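Local coordinates for starch synthase I (Hordeum vulgare, PDB 4HLN), which is a plant starch synthase, a two-domain enzyme of the glycosyltransferase B fold that carries a glycan on the surface of one domain, at residues A586-T589 with F590-K594; P595-E598 with G599-R603. One frame throughout, in Å; residues are numbered along the deposited sequence.

Contact 1 (586-594) ends helix 576-592 and contact 2 (595-603) occupies most of helix 594-606, so the two follow each other in the chain around a sharp turn, their centres 11 Å apart. The turn folds the indole of W597 back onto contact 1: CE3 of W597 lies 3.7 Å from F590 CA and 4.0 Å from T589 CG2, and the W597 and F590 rings meet edge-to-face. Both contacts also reach the same glucose. Contact 1 offers it H593 and contact 2 offers S596, beside E564 of the same glycan pocket, so the helix junction lines one side of the pocket that holds the sugar.

Contact 1 (A586-T589 with F590-K594); sequences AIST and FREHK. With GLC (alpha-D-glucopyranose), chain B.
S588 O accepts the backbone N of E592 at 2.8 Å. This is one of four i to i+4 hydrogen bonds that close the C-terminal turn of an alpha helix, which packs in the glycosyltransferase domain against the edge strand 569-571 of the parallel sheet, through A586 and T589 on W569. H593 N to T589 O is the last such bond before the chain leaves the helix.

H593 sits at the junction of the two helices. It is the first residue to abandon helical backbone angles, and it also takes the N-cap position of helix 594-606. Its imidazole is held toward the glycan: NE2 shares a hydrogen bond with O6 of the glucose at 3.2 Å, while sugar carbon C2 lies over one ring face, 3.5 Å above the plane and offset toward the rim. Histidine suits this place, since a flat ring receives the sugar and a ring nitrogen meets its hydroxyl. T589 lies next to it. Its OG1, beside the backbone N, makes a hydrogen bond to T585 O and a weak hydrogen bond to O3 of a second glucose; S588 OG turns back in the same way to a hydrogen bond with R584 O. Such hydroxyls satisfy themselves on the preceding helical turn.

Away from the sugar, I587 and R591 run side by side. The arginine passes its CD along the I587 CG2 methyl at 4.2 Å and, bending at chi3 (93°), carries NH1 on to a hydrogen bond with D469 O. With CG anti to the backbone N (chi1 169°), F590 swings its ring away from 586-589 onto P441 and D516, a buried place that suits a large apolar ring. Over one face of that ring, offset toward the rim, K594 NZ sits 3.6 Å above the plane.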
# COMPACT_ATOMS: atom_id res chain seq x y z
N ALA A 586 -15.44 -17.10 13.38
CA ALA A 586 -16.37 -16.13 12.83
C ALA A 586 -17.71 -16.80 12.52
O ALA A 586 -18.77 -16.25 12.81
CB ALA A 586 -15.78 -15.47 11.58
N ILE A 587 -17.64 -17.98 11.93
CA ILE A 587 -18.84 -18.74 11.59
C ILE A 587 -19.73 -18.99 12.80
O ILE A 587 -20.95 -18.84 12.72
CB ILE A 587 -18.49 -20.08 10.94
CG1 ILE A 587 -17.94 -19.85 9.54
CG2 ILE A 587 -19.71 -20.96 10.88
CD1 ILE A 587 -17.63 -21.12 8.78
N SER A 588 -19.12 -19.37 13.92
CA SER A 588 -19.86 -19.59 15.15
C SER A 588 -20.60 -18.33 15.56
O SER A 588 -21.81 -18.34 15.76
CB SER A 588 -18.91 -20.00 16.27
OG SER A 588 -18.29 -21.24 15.96
N THR A 589 -19.86 -17.24 15.68
CA THR A 589 -20.43 -15.94 15.98
C THR A 589 -21.61 -15.61 15.06
O THR A 589 -22.61 -15.03 15.49
CB THR A 589 -19.37 -14.87 15.81
OG1 THR A 589 -18.17 -15.29 16.48
CG2 THR A 589 -19.85 -13.53 16.37
N PHE A 590 -21.48 -15.97 13.79
CA PHE A 590 -22.51 -15.67 12.81
C PHE A 590 -23.80 -16.42 13.12
O PHE A 590 -24.89 -15.85 13.03
CB PHE A 590 -22.03 -16.01 11.39
CG PHE A 590 -23.12 -15.97 10.35
CD1 PHE A 590 -23.65 -14.76 9.92
CD2 PHE A 590 -23.62 -17.14 9.81
CE1 PHE A 590 -24.66 -14.72 8.97
CE2 PHE A 590 -24.63 -17.11 8.86
CZ PHE A 590 -25.15 -15.89 8.44
N ARG A 591 -23.67 -17.68 13.50
CA ARG A 591 -24.84 -18.51 13.79
C ARG A 591 -25.45 -18.26 15.18
O ARG A 591 -26.66 -18.06 15.31
CB ARG A 591 -24.51 -20.00 13.64
CG ARG A 591 -23.61 -20.31 12.48
CD ARG A 591 -23.60 -21.79 12.17
NE ARG A 591 -24.60 -22.15 11.17
CZ ARG A 591 -24.33 -22.81 10.05
NH1 ARG A 591 -23.08 -23.19 9.79
NH2 ARG A 591 -25.32 -23.09 9.20
N GLU A 592 -24.59 -18.27 16.20
CA GLU A 592 -25.04 -18.28 17.58
C GLU A 592 -25.27 -16.90 18.21
O GLU A 592 -26.09 -16.76 19.11
CB GLU A 592 -24.08 -19.10 18.43
CG GLU A 592 -24.00 -20.56 17.97
CD GLU A 592 -22.60 -21.14 18.12
OE1 GLU A 592 -22.26 -22.09 17.37
OE2 GLU A 592 -21.84 -20.64 18.99
N HIS A 593 -24.56 -15.88 17.74
CA HIS A 593 -24.76 -14.54 18.30
C HIS A 593 -25.02 -13.49 17.23
O HIS A 593 -24.20 -12.58 17.04
CB HIS A 593 -23.60 -14.14 19.20
CG HIS A 593 -23.14 -15.24 20.10
ND1 HIS A 593 -22.40 -16.30 19.65
CD2 HIS A 593 -23.37 -15.46 21.42
CE1 HIS A 593 -22.16 -17.13 20.66
NE2 HIS A 593 -22.74 -16.64 21.74
N LYS A 594 -26.15 -13.61 16.55
CA LYS A 594 -26.55 -12.64 15.54
C LYS A 594 -26.45 -11.19 16.04
O LYS A 594 -25.96 -10.32 15.32
CB LYS A 594 -27.97 -12.92 15.03
CG LYS A 594 -28.17 -14.32 14.46
CD LYS A 594 -27.62 -14.48 13.04
CE LYS A 594 -28.07 -15.82 12.44
NZ LYS A 594 -27.61 -16.04 11.04
C1 GLC B . -19.58 -14.73 22.43
C2 GLC B . -20.49 -13.54 22.15
C3 GLC B . -20.55 -12.55 23.32
C4 GLC B . -20.88 -13.23 24.65
C5 GLC B . -20.42 -14.69 24.72
C6 GLC B . -21.50 -15.48 25.48
O2 GLC B . -20.10 -12.91 20.95
O3 GLC B . -21.58 -11.62 23.05
O4 GLC B . -20.33 -12.52 25.76
O5 GLC B . -20.20 -15.40 23.50
O6 GLC B . -21.82 -16.66 24.78

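Contact 2 (P595-E598 with G599-R603); sequences PSWE and GLMKR. With GLC (alpha-D-glucopyranose), chain B.
S596 O is gripped by L600 N at 3.1 Å in the regular i to i+4 manner, and by a water that donates to it at 2.8 Å. G599 N approaches too, but its hydrogen bonds to S596 O and P595 O are both weak. The water in turn accepts from R603 NH2, lying in the plane at the edge of the guanidinium, and R603 NE donates to G566 O, so the guanidinium bridges the water and that loop. Glycine suits position 599, where the guanidinium folds back close to a backbone without a side chain.

The next carbonyls each accept a hydrogen bond, W597 O from M601 N (3.0 Å) and E598 O from K602 N. The E598 and K602 side chains lie side by side, OE1 of E598 4.0 Å from NZ of K602, beyond a salt bridge but probably mildly favourable.

On the buried side, with chi1 -62° and chi2 extended at 162°, M601 brings SD to 4.1 Å from the centroid of the five-membered ring of W597, an oblique Met-aromatic contact. Both side chains pack on V540 of the sheet, as does L600, whose apolar bulk suits that core.

S596 OG makes a hydrogen bond with E564 OE1 and accepts another from O2 of the glucose at 3.3 Å: a small hydroxyl on the first turn of a helix, facing a surface glycan pocket.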
# COMPACT_ATOMS: atom_id res chain seq x y z
N PRO A 595 -26.93 -10.92 17.27
CA PRO A 595 -26.84 -9.55 17.79
C PRO A 595 -25.40 -9.04 17.82
O PRO A 595 -25.17 -7.87 17.52
CB PRO A 595 -27.41 -9.67 19.21
CG PRO A 595 -27.34 -11.13 19.54
CD PRO A 595 -27.57 -11.83 18.25
N SER A 596 -24.45 -9.90 18.16
CA SER A 596 -23.03 -9.54 18.10
C SER A 596 -22.56 -9.33 16.65
O SER A 596 -21.84 -8.38 16.35
CB SER A 596 -22.16 -10.61 18.76
OG SER A 596 -22.30 -10.58 20.17
N TRP A 597 -22.96 -10.24 15.77
CA TRP A 597 -22.66 -10.12 14.36
C TRP A 597 -23.10 -8.76 13.81
O TRP A 597 -22.29 -8.01 13.25
CB TRP A 597 -23.32 -11.25 13.57
CG TRP A 597 -22.76 -11.39 12.20
CD1 TRP A 597 -23.32 -10.94 11.03
CD2 TRP A 597 -21.52 -12.00 11.84
NE1 TRP A 597 -22.50 -11.25 9.97
CE2 TRP A 597 -21.39 -11.90 10.44
CE3 TRP A 597 -20.51 -12.62 12.58
CZ2 TRP A 597 -20.28 -12.39 9.77
CZ3 TRP A 597 -19.41 -13.11 11.90
CH2 TRP A 597 -19.30 -12.99 10.51
N GLU A 598 -24.38 -8.45 13.98
CA GLU A 598 -24.91 -7.15 13.59
C GLU A 598 -24.00 -6.00 14.03
O GLU A 598 -23.84 -5.01 13.31
CB GLU A 598 -26.32 -6.93 14.16
CG GLU A 598 -27.44 -7.56 13.34
CD GLU A 598 -28.53 -6.56 12.95
OE1 GLU A 598 -28.46 -5.39 13.38
OE2 GLU A 598 -29.46 -6.95 12.20
N GLY A 599 -23.41 -6.12 15.21
CA GLY A 599 -22.52 -5.08 15.69
C GLY A 599 -21.25 -5.01 14.88
O GLY A 599 -20.79 -3.91 14.54
N LEU A 600 -20.68 -6.17 14.57
CA LEU A 600 -19.46 -6.21 13.77
C LEU A 600 -19.67 -5.53 12.42
O LEU A 600 -18.80 -4.82 11.91
CB LEU A 600 -18.99 -7.65 13.58
CG LEU A 600 -18.09 -8.16 14.70
CD1 LEU A 600 -18.10 -9.67 14.73
CD2 LEU A 600 -16.67 -7.61 14.55
N MET A 601 -20.85 -5.76 11.84
CA MET A 601 -21.20 -5.17 10.56
C MET A 601 -21.35 -3.67 10.66
O MET A 601 -20.67 -2.91 9.96
CB MET A 601 -22.49 -5.78 10.03
CG MET A 601 -22.41 -7.28 9.78
SD MET A 601 -24.03 -8.09 9.67
CE MET A 601 -24.79 -7.32 8.24
N LYS A 602 -22.24 -3.24 11.54
CA LYS A 602 -22.52 -1.82 11.70
C LYS A 602 -21.25 -1.01 12.00
O LYS A 602 -21.09 0.12 11.52
CB LYS A 602 -23.61 -1.60 12.76
CG LYS A 602 -24.99 -2.12 12.30
CD LYS A 602 -26.14 -1.68 13.21
CE LYS A 602 -27.49 -2.02 12.60
NZ LYS A 602 -28.62 -1.39 13.36
N ARG A 603 -20.34 -1.61 12.76
CA ARG A 603 -19.08 -0.95 13.05
C ARG A 603 -18.27 -0.76 11.77
O ARG A 603 -17.71 0.32 11.53
CB ARG A 603 -18.28 -1.72 14.11
CG ARG A 603 -18.08 -0.93 15.40
CD ARG A 603 -18.60 -1.66 16.61
NE ARG A 603 -17.92 -2.94 16.81
CZ ARG A 603 -18.52 -4.04 17.25
NH1 ARG A 603 -17.83 -5.17 17.40
NH2 ARG A 603 -19.81 -4.01 17.55
C1 GLC B . -19.58 -14.73 22.43
C2 GLC B . -20.49 -13.54 22.15
C3 GLC B . -20.55 -12.55 23.32
C4 GLC B . -20.88 -13.23 24.65
C5 GLC B . -20.42 -14.69 24.72
C6 GLC B . -21.50 -15.48 25.48
O2 GLC B . -20.10 -12.91 20.95
O3 GLC B . -21.58 -11.62 23.05
O4 GLC B . -20.33 -12.52 25.76
O5 GLC B . -20.20 -15.40 23.50
O6 GLC B . -21.82 -16.66 24.78
O HOH W 1 -20.10 -6.81 17.93